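Local atomic coordinates of Ras GTPase-activating-like protein IQGAP2 (Homo sapiens, PDB entry 5CJP), a protein that probably serves as a signalling scaffold whose domain related to Ras GTPase activators binds small GTPases of the Rho family. Residues 180-192 and 293-307. Numbering follows the deposited sequence.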
loop_
_atom_site.group_PDB
_atom_site.type_symbol
_atom_site.label_atom_id
_atom_site.label_comp_id
_atom_site.label_asym_id
_atom_site.label_seq_id
_atom_site.Cartn_x
_atom_site.Cartn_y
_atom_site.Cartn_z
ATOM N N LEU E 180 -28.556 -10.359 -33.195
ATOM C CA LEU E 180 -27.176 -10.820 -33.110
ATOM C C LEU E 180 -26.294 -10.240 -34.212
ATOM O O LEU E 180 -25.217 -9.706 -33.937
ATOM C CB LEU E 180 -27.118 -12.355 -33.168
ATOM C CG LEU E 180 -26.221 -13.131 -32.171
ATOM C CD1 LEU E 180 -26.081 -14.573 -32.662
ATOM C CD2 LEU E 180 -24.837 -12.496 -32.043
ATOM N N ARG E 181 -26.755 -10.336 -35.453
ATOM C CA ARG E 181 -25.990 -9.826 -36.582
ATOM C C ARG E 181 -25.766 -8.327 -36.483
ATOM O O ARG E 181 -24.746 -7.806 -36.928
ATOM C CB ARG E 181 -26.700 -10.142 -37.893
ATOM C CG ARG E 181 -25.822 -9.928 -39.118
ATOM C CD ARG E 181 -26.562 -9.127 -40.158
ATOM N NE ARG E 181 -26.846 -7.778 -39.669
ATOM C CZ ARG E 181 -27.967 -7.111 -39.921
ATOM N NH1 ARG E 181 -28.923 -7.663 -40.656
ATOM N NH2 ARG E 181 -28.131 -5.884 -39.443
ATOM N N ARG E 182 -26.730 -7.642 -35.889
ATOM C CA ARG E 182 -26.677 -6.200 -35.722
ATOM C C ARG E 182 -25.658 -5.768 -34.667
ATOM O O ARG E 182 -24.878 -4.845 -34.896
ATOM C CB ARG E 182 -28.057 -5.703 -35.328
ATOM C CG ARG E 182 -28.528 -4.511 -36.099
ATOM C CD ARG E 182 -29.707 -3.910 -35.385
ATOM N NE ARG E 182 -29.307 -3.466 -34.051
ATOM C CZ ARG E 182 -29.748 -3.999 -32.917
ATOM N NH1 ARG E 182 -30.612 -5.012 -32.936
ATOM N NH2 ARG E 182 -29.331 -3.506 -31.759
ATOM N N VAL E 183 -25.686 -6.414 -33.500
ATOM C CA VAL E 183 -24.741 -6.081 -32.436
ATOM C C VAL E 183 -23.344 -6.529 -32.814
ATOM O O VAL E 183 -22.369 -5.855 -32.526
ATOM C CB VAL E 183 -25.110 -6.737 -31.103
ATOM C CG1 VAL E 183 -25.728 -5.713 -30.194
ATOM C CG2 VAL E 183 -26.081 -7.859 -31.316
ATOM N N THR E 184 -23.254 -7.671 -33.481
ATOM C CA THR E 184 -21.970 -8.199 -33.897
ATOM C C THR E 184 -21.260 -7.251 -34.839
ATOM O O THR E 184 -20.062 -7.013 -34.694
ATOM C CB THR E 184 -22.127 -9.550 -34.610
ATOM O OG1 THR E 184 -22.725 -10.488 -33.717
ATOM C CG2 THR E 184 -20.783 -10.083 -35.064
ATOM N N ASP E 185 -21.996 -6.714 -35.810
ATOM C CA ASP E 185 -21.404 -5.807 -36.787
ATOM C C ASP E 185 -20.854 -4.573 -36.080
ATOM O O ASP E 185 -19.818 -4.033 -36.477
ATOM C CB ASP E 185 -22.425 -5.399 -37.861
ATOM C CG ASP E 185 -21.760 -5.017 -39.188
ATOM O OD1 ASP E 185 -22.257 -4.093 -39.861
ATOM O OD2 ASP E 185 -20.744 -5.649 -39.568
ATOM N N LYS E 186 -21.541 -4.125 -35.030
ATOM C CA LYS E 186 -21.062 -2.978 -34.271
ATOM C C LYS E 186 -19.712 -3.335 -33.643
ATOM O O LYS E 186 -18.752 -2.581 -33.768
ATOM C CB LYS E 186 -22.068 -2.583 -33.189
ATOM C CG LYS E 186 -23.321 -1.915 -33.742
ATOM C CD LYS E 186 -24.152 -1.242 -32.669
ATOM C CE LYS E 186 -25.276 -0.434 -33.315
ATOM N NZ LYS E 186 -26.140 0.297 -32.334
ATOM N N VAL E 187 -19.625 -4.490 -32.989
ATOM C CA VAL E 187 -18.373 -4.919 -32.379
ATOM C C VAL E 187 -17.274 -5.038 -33.425
ATOM O O VAL E 187 -16.192 -4.483 -33.277
ATOM C CB VAL E 187 -18.511 -6.286 -31.702
ATOM C CG1 VAL E 187 -17.150 -6.777 -31.277
ATOM C CG2 VAL E 187 -19.444 -6.189 -30.502
ATOM N N LEU E 188 -17.571 -5.777 -34.483
ATOM C CA LEU E 188 -16.641 -5.997 -35.566
ATOM C C LEU E 188 -16.063 -4.717 -36.139
ATOM O O LEU E 188 -14.860 -4.618 -36.356
ATOM C CB LEU E 188 -17.324 -6.779 -36.679
ATOM C CG LEU E 188 -16.521 -6.900 -37.968
ATOM C CD1 LEU E 188 -15.243 -7.683 -37.669
ATOM C CD2 LEU E 188 -17.351 -7.579 -39.052
ATOM N N ASN E 189 -16.906 -3.733 -36.399
ATOM C CA ASN E 189 -16.409 -2.488 -36.971
ATOM C C ASN E 189 -15.467 -1.731 -36.030
ATOM O O ASN E 189 -14.501 -1.115 -36.488
ATOM C CB ASN E 189 -17.584 -1.600 -37.414
ATOM C CG ASN E 189 -18.266 -2.120 -38.695
ATOM O OD1 ASN E 189 -19.444 -1.852 -38.929
ATOM N ND2 ASN E 189 -17.521 -2.846 -39.526
ATOM N N SER E 190 -15.732 -1.785 -34.725
ATOM C CA SER E 190 -14.869 -1.114 -33.759
ATOM C C SER E 190 -13.479 -1.725 -33.876
ATOM O O SER E 190 -12.472 -1.016 -33.979
ATOM C CB SER E 190 -15.376 -1.331 -32.338
ATOM O OG SER E 190 -16.741 -0.986 -32.226
ATOM N N ILE E 191 -13.443 -3.055 -33.853
ATOM C CA ILE E 191 -12.192 -3.790 -33.964
ATOM C C ILE E 191 -11.471 -3.545 -35.294
ATOM O O ILE E 191 -10.337 -3.078 -35.312
ATOM C CB ILE E 191 -12.419 -5.327 -33.807
ATOM C CG1 ILE E 191 -13.078 -5.639 -32.453
ATOM C CG2 ILE E 191 -11.094 -6.055 -33.911
ATOM C CD1 ILE E 191 -13.607 -7.061 -32.307
ATOM N N ILE E 192 -12.139 -3.847 -36.403
ATOM C CA ILE E 192 -11.504 -3.692 -37.715
ATOM C C ILE E 192 -11.039 -2.285 -38.097
ATOM O O ILE E 192 -10.010 -2.120 -38.778
ATOM C CB ILE E 192 -12.419 -4.213 -38.839
ATOM C CG1 ILE E 192 -12.616 -5.724 -38.681
ATOM C CG2 ILE E 192 -11.816 -3.886 -40.202
ATOM C CD1 ILE E 192 -11.371 -6.452 -38.745
ATOM N N MET E 293 -26.670 -17.013 -41.539
ATOM C CA MET E 293 -25.557 -16.115 -41.242
ATOM C C MET E 293 -24.285 -16.465 -41.994
ATOM O O MET E 293 -23.326 -15.705 -41.970
ATOM C CB MET E 293 -25.256 -16.114 -39.738
ATOM C CG MET E 293 -26.408 -15.613 -38.869
ATOM S SD MET E 293 -26.097 -15.534 -37.071
ATOM C CE MET E 293 -25.467 -13.888 -36.890
ATOM N N ASN E 294 -24.273 -17.603 -42.674
ATOM C CA ASN E 294 -23.075 -18.019 -43.385
ATOM C C ASN E 294 -22.576 -17.034 -44.420
ATOM O O ASN E 294 -21.389 -17.034 -44.765
ATOM C CB ASN E 294 -23.289 -19.386 -44.022
ATOM C CG ASN E 294 -23.442 -20.469 -42.994
ATOM O OD1 ASN E 294 -23.124 -20.267 -41.822
ATOM N ND2 ASN E 294 -23.926 -21.626 -43.415
ATOM N N ASN E 295 -23.472 -16.197 -44.926
ATOM C CA ASN E 295 -23.074 -15.208 -45.912
ATOM C C ASN E 295 -22.326 -14.107 -45.181
ATOM O O ASN E 295 -21.299 -13.628 -45.653
ATOM C CB ASN E 295 -24.299 -14.636 -46.621
ATOM C CG ASN E 295 -25.088 -15.695 -47.362
ATOM O OD1 ASN E 295 -24.562 -16.356 -48.258
ATOM N ND2 ASN E 295 -26.354 -15.863 -46.994
ATOM N N TYR E 296 -22.844 -13.716 -44.019
ATOM C CA TYR E 296 -22.206 -12.680 -43.213
ATOM C C TYR E 296 -20.877 -13.203 -42.682
ATOM O O TYR E 296 -19.883 -12.476 -42.651
ATOM C CB TYR E 296 -23.108 -12.272 -42.037
ATOM C CG TYR E 296 -22.465 -11.319 -41.032
ATOM C CD1 TYR E 296 -22.142 -10.005 -41.376
ATOM C CD2 TYR E 296 -22.216 -11.730 -39.720
ATOM C CE1 TYR E 296 -21.589 -9.114 -40.431
ATOM C CE2 TYR E 296 -21.666 -10.849 -38.764
ATOM C CZ TYR E 296 -21.359 -9.545 -39.122
ATOM O OH TYR E 296 -20.856 -8.674 -38.165
ATOM N N LEU E 297 -20.864 -14.464 -42.268
ATOM C CA LEU E 297 -19.656 -15.068 -41.743
ATOM C C LEU E 297 -18.524 -15.030 -42.744
ATOM O O LEU E 297 -17.391 -14.783 -42.376
ATOM C CB LEU E 297 -19.911 -16.519 -41.327
ATOM C CG LEU E 297 -20.704 -16.717 -40.041
ATOM C CD1 LEU E 297 -20.892 -18.201 -39.746
ATOM C CD2 LEU E 297 -19.970 -16.044 -38.917
ATOM N N SER E 298 -18.831 -15.277 -44.011
ATOM C CA SER E 298 -17.800 -15.290 -45.046
ATOM C C SER E 298 -17.288 -13.909 -45.416
ATOM O O SER E 298 -16.172 -13.769 -45.899
ATOM C CB SER E 298 -18.316 -15.986 -46.304
ATOM O OG SER E 298 -18.802 -17.274 -45.999
ATOM N N GLU E 299 -18.109 -12.888 -45.209
ATOM C CA GLU E 299 -17.698 -11.522 -45.513
ATOM C C GLU E 299 -16.835 -11.063 -44.343
ATOM O O GLU E 299 -15.778 -10.450 -44.523
ATOM C CB GLU E 299 -18.914 -10.600 -45.639
ATOM C CG GLU E 299 -19.956 -11.054 -46.644
ATOM C CD GLU E 299 -21.145 -10.102 -46.726
ATOM O OE1 GLU E 299 -21.744 -9.790 -45.669
ATOM O OE2 GLU E 299 -21.484 -9.671 -47.851
ATOM N N THR E 300 -17.310 -11.381 -43.143
ATOM C CA THR E 300 -16.612 -11.024 -41.925
ATOM C C THR E 300 -15.239 -11.668 -41.870
ATOM O O THR E 300 -14.275 -11.042 -41.427
ATOM C CB THR E 300 -17.431 -11.419 -40.703
ATOM O OG1 THR E 300 -18.663 -10.681 -40.707
ATOM C CG2 THR E 300 -16.661 -11.113 -39.433
ATOM N N TYR E 301 -15.137 -12.913 -42.328
ATOM C CA TYR E 301 -13.853 -13.602 -42.347
ATOM C C TYR E 301 -12.898 -12.813 -43.251
ATOM O O TYR E 301 -11.751 -12.560 -42.893
ATOM C CB TYR E 301 -14.009 -15.026 -42.888
ATOM C CG TYR E 301 -12.686 -15.639 -43.299
ATOM C CD1 TYR E 301 -11.702 -15.928 -42.344
ATOM C CD2 TYR E 301 -12.381 -15.859 -44.648
ATOM C CE1 TYR E 301 -10.450 -16.409 -42.720
ATOM C CE2 TYR E 301 -11.125 -16.340 -45.035
ATOM C CZ TYR E 301 -10.167 -16.608 -44.062
ATOM O OH TYR E 301 -8.919 -17.049 -44.419
ATOM N N GLN E 302 -13.388 -12.420 -44.423
ATOM C CA GLN E 302 -12.572 -11.663 -45.355
ATOM C C GLN E 302 -12.062 -10.372 -44.723
ATOM O O GLN E 302 -10.961 -9.914 -45.030
ATOM C CB GLN E 302 -13.362 -11.349 -46.633
ATOM C CG GLN E 302 -13.594 -12.552 -47.547
ATOM C CD GLN E 302 -12.309 -13.285 -47.854
ATOM O OE1 GLN E 302 -11.276 -12.663 -48.092
ATOM N NE2 GLN E 302 -12.364 -14.612 -47.855
ATOM N N GLU E 303 -12.859 -9.775 -43.848
ATOM C CA GLU E 303 -12.431 -8.552 -43.176
ATOM C C GLU E 303 -11.363 -8.911 -42.144
ATOM O O GLU E 303 -10.327 -8.259 -42.061
ATOM C CB GLU E 303 -13.611 -7.861 -42.486
ATOM C CG GLU E 303 -14.636 -7.294 -43.433
ATOM C CD GLU E 303 -15.694 -6.476 -42.716
ATOM O OE1 GLU E 303 -15.338 -5.466 -42.064
ATOM O OE2 GLU E 303 -16.887 -6.840 -42.805
ATOM N N PHE E 304 -11.626 -9.959 -41.369
ATOM C CA PHE E 304 -10.688 -10.425 -40.357
ATOM C C PHE E 304 -9.362 -10.808 -40.996
ATOM O O PHE E 304 -8.289 -10.412 -40.524
ATOM C CB PHE E 304 -11.261 -11.634 -39.637
ATOM C CG PHE E 304 -11.973 -11.299 -38.375
ATOM C CD1 PHE E 304 -13.093 -12.026 -37.977
ATOM C CD2 PHE E 304 -11.497 -10.293 -37.542
ATOM C CE1 PHE E 304 -13.728 -11.759 -36.760
ATOM C CE2 PHE E 304 -12.129 -10.018 -36.325
ATOM C CZ PHE E 304 -13.246 -10.754 -35.933
ATOM N N ARG E 305 -9.446 -11.579 -42.075
ATOM C CA ARG E 305 -8.265 -12.032 -42.793
ATOM C C ARG E 305 -7.399 -10.852 -43.209
ATOM O O ARG E 305 -6.175 -10.895 -43.094
ATOM C CB ARG E 305 -8.681 -12.830 -44.028
ATOM C CG ARG E 305 -7.522 -13.430 -44.787
ATOM C CD ARG E 305 -7.369 -12.813 -46.183
ATOM N NE ARG E 305 -6.167 -13.310 -46.862
ATOM C CZ ARG E 305 -5.907 -14.597 -47.092
ATOM N NH1 ARG E 305 -6.765 -15.535 -46.706
ATOM N NH2 ARG E 305 -4.769 -14.941 -47.677
ATOM N N LYS E 306 -8.041 -9.793 -43.684
ATOM C CA LYS E 306 -7.320 -8.595 -44.114
ATOM C C LYS E 306 -6.654 -7.896 -42.920
ATOM O O LYS E 306 -5.541 -7.379 -43.022
ATOM C CB LYS E 306 -8.286 -7.630 -44.811
ATOM C CG LYS E 306 -7.640 -6.348 -45.280
ATOM C CD LYS E 306 -8.646 -5.414 -45.905
ATOM C CE LYS E 306 -7.983 -4.129 -46.357
ATOM N NZ LYS E 306 -8.976 -3.216 -46.983
ATOM N N TYR E 307 -7.367 -7.895 -41.799
ATOM C CA TYR E 307 -6.943 -7.297 -40.538
ATOM C C TYR E 307 -5.705 -7.997 -39.984
ATOM O O TYR E 307 -4.687 -7.361 -39.710
ATOM C CB TYR E 307 -8.104 -7.422 -39.558
ATOM C CG TYR E 307 -7.849 -6.947 -38.157
ATOM C CD1 TYR E 307 -7.800 -5.593 -37.856
ATOM C CD2 TYR E 307 -7.728 -7.862 -37.115
ATOM C CE1 TYR E 307 -7.645 -5.161 -36.541
ATOM C CE2 TYR E 307 -7.572 -7.439 -35.798
ATOM C CZ TYR E 307 -7.537 -6.092 -35.516
ATOM O OH TYR E 307 -7.418 -5.675 -34.215
#
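Two nearly parallel helices of the GAP-related domain pack here through reciprocal knobs-into-holes: L188 and Y296 each enter a hole in the facing helix, and the axes of segments 180-192 and 294-307 run in the same direction, 18° apart, and approach to 11.0 Å. Y296, its CG swung opposite the backbone N (chi1 173°), fills the hole formed by R181, T184, D185 and L188. Its ring is sandwiched: R181 CG makes a CH-pi contact 4.1 Å from the Y296 centroid, almost on the normal, while T300 OG1 of its own helix covers the opposite face. T184 CG2 and D185 OD2 lie at the ring edge, where the Y296 hydroxyl gives OD2 only a weak hydrogen bond (OH to OD2 3.3 Å). Beyond CG the R181 chain bends away to its own helix, where NH1 forms a salt bridge with E178 OE2. One turn beyond T184, L188 sits among Y296, T300, E303 and F304 and divides its work between two methyls: CD2 meets T300 CG2 at 3.6 Å, whereas CD1 lies over a face of F304, toward the ring's rim. I192 CD1 reaches Y307 CB at 3.5 Å and also touches F304. Beside it, I191 CG2 packs against Y307 CZ at 3.9 Å, the two side chains crossing roughly at right angles. Helices 222-243 and 261-278 also touch this seam. Near-parallel helix pairing of this kind is consistent with the all-helical fold of Ras GTPase-activator domains.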